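Local coordinates for uncharacterized protein (Wolinella succinogenes, PDB 3JYG), which is of unknown function but belongs to the 6-pyruvoyl tetrahydropterin synthase family and carries a bound zinc ion, at residues Trp105-Phe115 with Tyr129-Phe137. Residues are numbered along the deposited sequence; the frame is centred on the assembly and turned at random.
Sequences WMEEGYARVDF and YESFVVVRF
Ala111 and Val134 pair through their backbones and join strand 110-113 to strand 132-135, antiparallel neighbours near one end of the mixed sheet of this 6-pyruvoyl tetrahydropterin synthase-like fold. Ala111 N donates to Val134 O at 2.8 Å. Val134 N donates back to Ala111 O at 2.9 Å. The chains spread apart from Arg112 onward, and past Tyr110 at the other end. Waters bridge the backbones there. One links Gly109 O to Arg136 N. Another accepts from Val113 N and donates to Tyr129 O and Phe132 O.

Apolar packing lines both faces of the sheet. On one, Tyr110 CB rests on Val133 CG1 at 3.8 Å and touches Val135 CG1. Tyr110 CG sits between the backbone N and the carbonyl carbon (chi1 69°), and the ring leads away towards Phe72 and Val76 of helix 67-77 and Trp147 of helix 141-155. On the other face, the CB atoms of Ala111 and Val134 meet at 4.1 Å. Ala111 CB also lies over the centre of the Trp105 ring, whose CH2 reaches Arg136 CG. Val113 CG2 packs on Tyr129 CB, while Tyr129 OH is hydrogen-bonded to His96 ND1. The Phe115 ring packs across the Glu130 side chain at about a right angle, its CE1 and CZ each 3.6 Å from Glu130 CG.

The charged contact lies where helix 123-131 runs into strand 132-135. The Arg112 chain bends at chi3 (91°), turning its guanidinium end-on to Glu130 OE1 in a salt bridge. Arg112 NH2 meets the anti lone pair of Glu130 OE1 at 2.9 Å, and Arg112 NH1 adds a longer bond at 3.3 Å.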
loop_
_atom_site.group_PDB
_atom_site.type_symbol
_atom_site.label_atom_id
_atom_site.label_comp_id
_atom_site.label_asym_id
_atom_site.label_seq_id
_atom_site.Cartn_x
_atom_site.Cartn_y
_atom_site.Cartn_z
ATOM N N TRP A 105 -30.280 18.962 -3.047
ATOM C CA TRP A 105 -29.644 17.708 -2.607
ATOM C C TRP A 105 -29.664 16.785 -3.755
ATOM O O TRP A 105 -30.690 16.612 -4.382
ATOM C CB TRP A 105 -30.380 17.048 -1.426
ATOM C CG TRP A 105 -30.225 17.856 -0.256
ATOM C CD1 TRP A 105 -31.050 18.861 0.152
ATOM C CD2 TRP A 105 -29.128 17.826 0.664
ATOM N NE1 TRP A 105 -30.548 19.455 1.283
ATOM C CE2 TRP A 105 -29.365 18.852 1.618
ATOM C CE3 TRP A 105 -27.971 17.037 0.778
ATOM C CZ2 TRP A 105 -28.514 19.105 2.661
ATOM C CZ3 TRP A 105 -27.105 17.290 1.835
ATOM C CH2 TRP A 105 -27.380 18.336 2.754
HETATM N N MSE A 106 -28.528 16.178 -4.023
HETATM C CA MSE A 106 -28.409 15.279 -5.151
HETATM C C MSE A 106 -28.546 13.871 -4.631
HETATM O O MSE A 106 -28.466 13.640 -3.433
HETATM C CB MSE A 106 -27.055 15.507 -5.821
HETATM C CG MSE A 106 -26.750 16.995 -5.934
HETATM SE SE MSE A 106 -28.102 17.798 -7.110
HETATM C CE MSE A 106 -27.401 19.636 -7.104
ATOM N N GLU A 107 -28.737 12.927 -5.532
ATOM C CA GLU A 107 -28.888 11.526 -5.123
ATOM C C GLU A 107 -27.685 11.010 -4.280
ATOM O O GLU A 107 -27.888 10.302 -3.300
ATOM C CB GLU A 107 -29.121 10.639 -6.342
ATOM C CG GLU A 107 -30.573 10.525 -6.782
ATOM C CD GLU A 107 -30.912 9.085 -7.199
ATOM O OE1 GLU A 107 -30.125 8.480 -7.986
ATOM O OE2 GLU A 107 -31.946 8.543 -6.715
ATOM N N GLU A 108 -26.460 11.412 -4.628
ATOM C CA GLU A 108 -25.252 10.880 -3.947
ATOM C C GLU A 108 -25.095 11.330 -2.492
ATOM O O GLU A 108 -24.148 10.952 -1.842
ATOM C CB GLU A 108 -23.959 11.186 -4.731
ATOM C CG GLU A 108 -23.922 10.631 -6.152
ATOM C CD GLU A 108 -24.811 11.383 -7.127
ATOM O OE1 GLU A 108 -25.417 12.413 -6.765
ATOM O OE2 GLU A 108 -24.917 10.926 -8.274
ATOM N N GLY A 109 -26.006 12.168 -2.015
ATOM C CA GLY A 109 -25.974 12.658 -0.639
ATOM C C GLY A 109 -25.046 13.854 -0.442
ATOM O O GLY A 109 -24.335 13.921 0.558
ATOM N N TYR A 110 -24.985 14.776 -1.400
ATOM C CA TYR A 110 -24.384 16.083 -1.123
ATOM C C TYR A 110 -25.362 17.100 -1.704
ATOM O O TYR A 110 -26.333 16.721 -2.411
ATOM C CB TYR A 110 -22.977 16.268 -1.758
ATOM C CG TYR A 110 -23.088 16.338 -3.257
ATOM C CD1 TYR A 110 -23.250 15.173 -4.004
ATOM C CD2 TYR A 110 -23.181 17.574 -3.914
ATOM C CE1 TYR A 110 -23.418 15.214 -5.375
ATOM C CE2 TYR A 110 -23.345 17.633 -5.307
ATOM C CZ TYR A 110 -23.458 16.444 -6.023
ATOM O OH TYR A 110 -23.651 16.486 -7.386
ATOM N N ALA A 111 -25.114 18.358 -1.370
ATOM C CA ALA A 111 -25.863 19.472 -1.920
ATOM C C ALA A 111 -24.997 20.567 -2.542
ATOM O O ALA A 111 -23.842 20.792 -2.145
ATOM C CB ALA A 111 -26.807 20.075 -0.856
ATOM N N ARG A 112 -25.600 21.249 -3.512
ATOM C CA ARG A 112 -25.133 22.558 -3.965
ATOM C C ARG A 112 -26.165 23.613 -3.589
ATOM O O ARG A 112 -27.350 23.293 -3.358
ATOM C CB ARG A 112 -24.904 22.561 -5.467
ATOM C CG ARG A 112 -23.882 21.515 -5.893
ATOM C CD ARG A 112 -23.505 21.689 -7.324
ATOM N NE ARG A 112 -22.356 22.574 -7.372
ATOM C CZ ARG A 112 -22.237 23.656 -8.136
ATOM N NH1 ARG A 112 -23.202 24.019 -8.991
ATOM N NH2 ARG A 112 -21.117 24.347 -8.054
ATOM N N VAL A 113 -25.750 24.870 -3.500
ATOM C CA VAL A 113 -26.748 25.911 -3.256
ATOM C C VAL A 113 -27.698 26.007 -4.471
ATOM O O VAL A 113 -27.344 25.591 -5.580
ATOM C CB VAL A 113 -26.099 27.261 -2.892
ATOM C CG1 VAL A 113 -25.276 27.106 -1.610
ATOM C CG2 VAL A 113 -25.243 27.780 -4.069
ATOM N N ASP A 114 -28.924 26.463 -4.228
ATOM C CA ASP A 114 -29.843 26.835 -5.284
ATOM C C ASP A 114 -29.375 28.196 -5.784
ATOM O O ASP A 114 -29.519 29.183 -5.069
ATOM C CB ASP A 114 -31.285 26.986 -4.738
ATOM C CG ASP A 114 -32.309 27.269 -5.851
ATOM O OD1 ASP A 114 -31.913 27.679 -6.977
ATOM O OD2 ASP A 114 -33.514 27.071 -5.585
ATOM N N PHE A 115 -28.827 28.247 -6.993
ATOM C CA PHE A 115 -28.313 29.513 -7.528
ATOM C C PHE A 115 -29.362 30.561 -7.892
ATOM O O PHE A 115 -29.057 31.757 -7.956
ATOM C CB PHE A 115 -27.354 29.252 -8.675
ATOM C CG PHE A 115 -26.024 28.712 -8.221
ATOM C CD1 PHE A 115 -24.985 29.578 -7.907
ATOM C CD2 PHE A 115 -25.820 27.341 -8.088
ATOM C CE1 PHE A 115 -23.736 29.084 -7.477
ATOM C CE2 PHE A 115 -24.569 26.844 -7.651
ATOM C CZ PHE A 115 -23.536 27.729 -7.350
ATOM N N TYR A 129 -20.015 30.792 -3.953
ATOM C CA TYR A 129 -21.067 29.736 -3.829
ATOM C C TYR A 129 -20.914 28.516 -4.755
ATOM O O TYR A 129 -21.343 27.389 -4.376
ATOM C CB TYR A 129 -22.486 30.329 -3.872
ATOM C CG TYR A 129 -22.776 31.162 -2.634
ATOM C CD1 TYR A 129 -22.930 30.553 -1.377
ATOM C CD2 TYR A 129 -22.865 32.556 -2.698
ATOM C CE1 TYR A 129 -23.187 31.298 -0.238
ATOM C CE2 TYR A 129 -23.116 33.323 -1.535
ATOM C CZ TYR A 129 -23.296 32.675 -0.314
ATOM O OH TYR A 129 -23.531 33.382 0.850
ATOM N N GLU A 130 -20.295 28.701 -5.931
ATOM C CA GLU A 130 -19.909 27.557 -6.765
ATOM C C GLU A 130 -18.909 26.627 -6.068
ATOM O O GLU A 130 -18.867 25.438 -6.391
ATOM C CB GLU A 130 -19.391 27.951 -8.160
ATOM C CG GLU A 130 -20.452 28.692 -8.994
ATOM C CD GLU A 130 -21.178 27.828 -10.041
ATOM O OE1 GLU A 130 -21.417 26.613 -9.823
ATOM O OE2 GLU A 130 -21.514 28.387 -11.116
ATOM N N SER A 131 -18.132 27.148 -5.112
ATOM C CA SER A 131 -17.122 26.304 -4.409
ATOM C C SER A 131 -17.701 25.202 -3.522
ATOM O O SER A 131 -17.103 24.164 -3.355
ATOM C CB SER A 131 -16.227 27.140 -3.520
ATOM O OG SER A 131 -15.800 28.305 -4.161
ATOM N N PHE A 132 -18.864 25.417 -2.923
ATOM C CA PHE A 132 -19.255 24.556 -1.794
ATOM C C PHE A 132 -19.932 23.253 -2.162
ATOM O O PHE A 132 -20.819 23.233 -3.030
ATOM C CB PHE A 132 -20.171 25.319 -0.843
ATOM C CG PHE A 132 -19.474 26.382 -0.085
ATOM C CD1 PHE A 132 -18.538 26.055 0.906
ATOM C CD2 PHE A 132 -19.728 27.749 -0.368
ATOM C CE1 PHE A 132 -17.877 27.051 1.602
ATOM C CE2 PHE A 132 -19.063 28.738 0.356
ATOM C CZ PHE A 132 -18.171 28.401 1.330
ATOM N N VAL A 133 -19.482 22.170 -1.504
ATOM C CA VAL A 133 -20.149 20.887 -1.591
ATOM C C VAL A 133 -20.629 20.647 -0.176
ATOM O O VAL A 133 -19.815 20.573 0.748
ATOM C CB VAL A 133 -19.166 19.775 -2.001
ATOM C CG1 VAL A 133 -19.773 18.401 -1.772
ATOM C CG2 VAL A 133 -18.808 19.935 -3.509
ATOM N N VAL A 134 -21.949 20.584 -0.009
ATOM C CA VAL A 134 -22.495 20.509 1.333
ATOM C C VAL A 134 -22.837 19.067 1.657
ATOM O O VAL A 134 -23.497 18.404 0.857
ATOM C CB VAL A 134 -23.714 21.453 1.529
ATOM C CG1 VAL A 134 -24.248 21.366 2.987
ATOM C CG2 VAL A 134 -23.331 22.911 1.169
ATOM N N VAL A 135 -22.386 18.580 2.820
ATOM C CA VAL A 135 -22.575 17.151 3.160
ATOM C C VAL A 135 -23.135 17.014 4.576
ATOM O O VAL A 135 -22.974 17.907 5.377
ATOM C CB VAL A 135 -21.244 16.294 3.030
ATOM C CG1 VAL A 135 -20.807 16.079 1.506
ATOM C CG2 VAL A 135 -20.101 16.842 3.953
ATOM N N ARG A 136 -23.716 15.867 4.905
ATOM C CA ARG A 136 -24.314 15.688 6.242
ATOM C C ARG A 136 -23.406 14.932 7.201
ATOM O O ARG A 136 -23.836 13.908 7.752
ATOM C CB ARG A 136 -25.649 14.903 6.115
ATOM C CG ARG A 136 -26.769 15.620 5.334
ATOM C CD ARG A 136 -28.065 14.695 5.250
ATOM N NE ARG A 136 -28.558 14.410 6.586
ATOM C CZ ARG A 136 -29.255 13.330 6.986
ATOM N NH1 ARG A 136 -29.581 12.339 6.159
ATOM N NH2 ARG A 136 -29.591 13.265 8.262
ATOM N N PHE A 137 -22.155 15.388 7.367
ATOM C CA PHE A 137 -21.185 14.736 8.221
ATOM C C PHE A 137 -19.996 15.652 8.318
ATOM O O PHE A 137 -19.764 16.479 7.413
ATOM C CB PHE A 137 -20.704 13.351 7.699
ATOM C CG PHE A 137 -20.224 13.333 6.253
ATOM C CD1 PHE A 137 -21.048 12.790 5.241
ATOM C CD2 PHE A 137 -18.952 13.778 5.897
ATOM C CE1 PHE A 137 -20.620 12.759 3.881
ATOM C CE2 PHE A 137 -18.500 13.731 4.554
ATOM C CZ PHE A 137 -19.326 13.224 3.543
HETATM O O HOH W 1 -24.186 13.734 3.099
HETATM O O HOH W 2 -20.083 22.831 -5.582
HETATM O O HOH W 3 -22.777 25.030 -3.814
#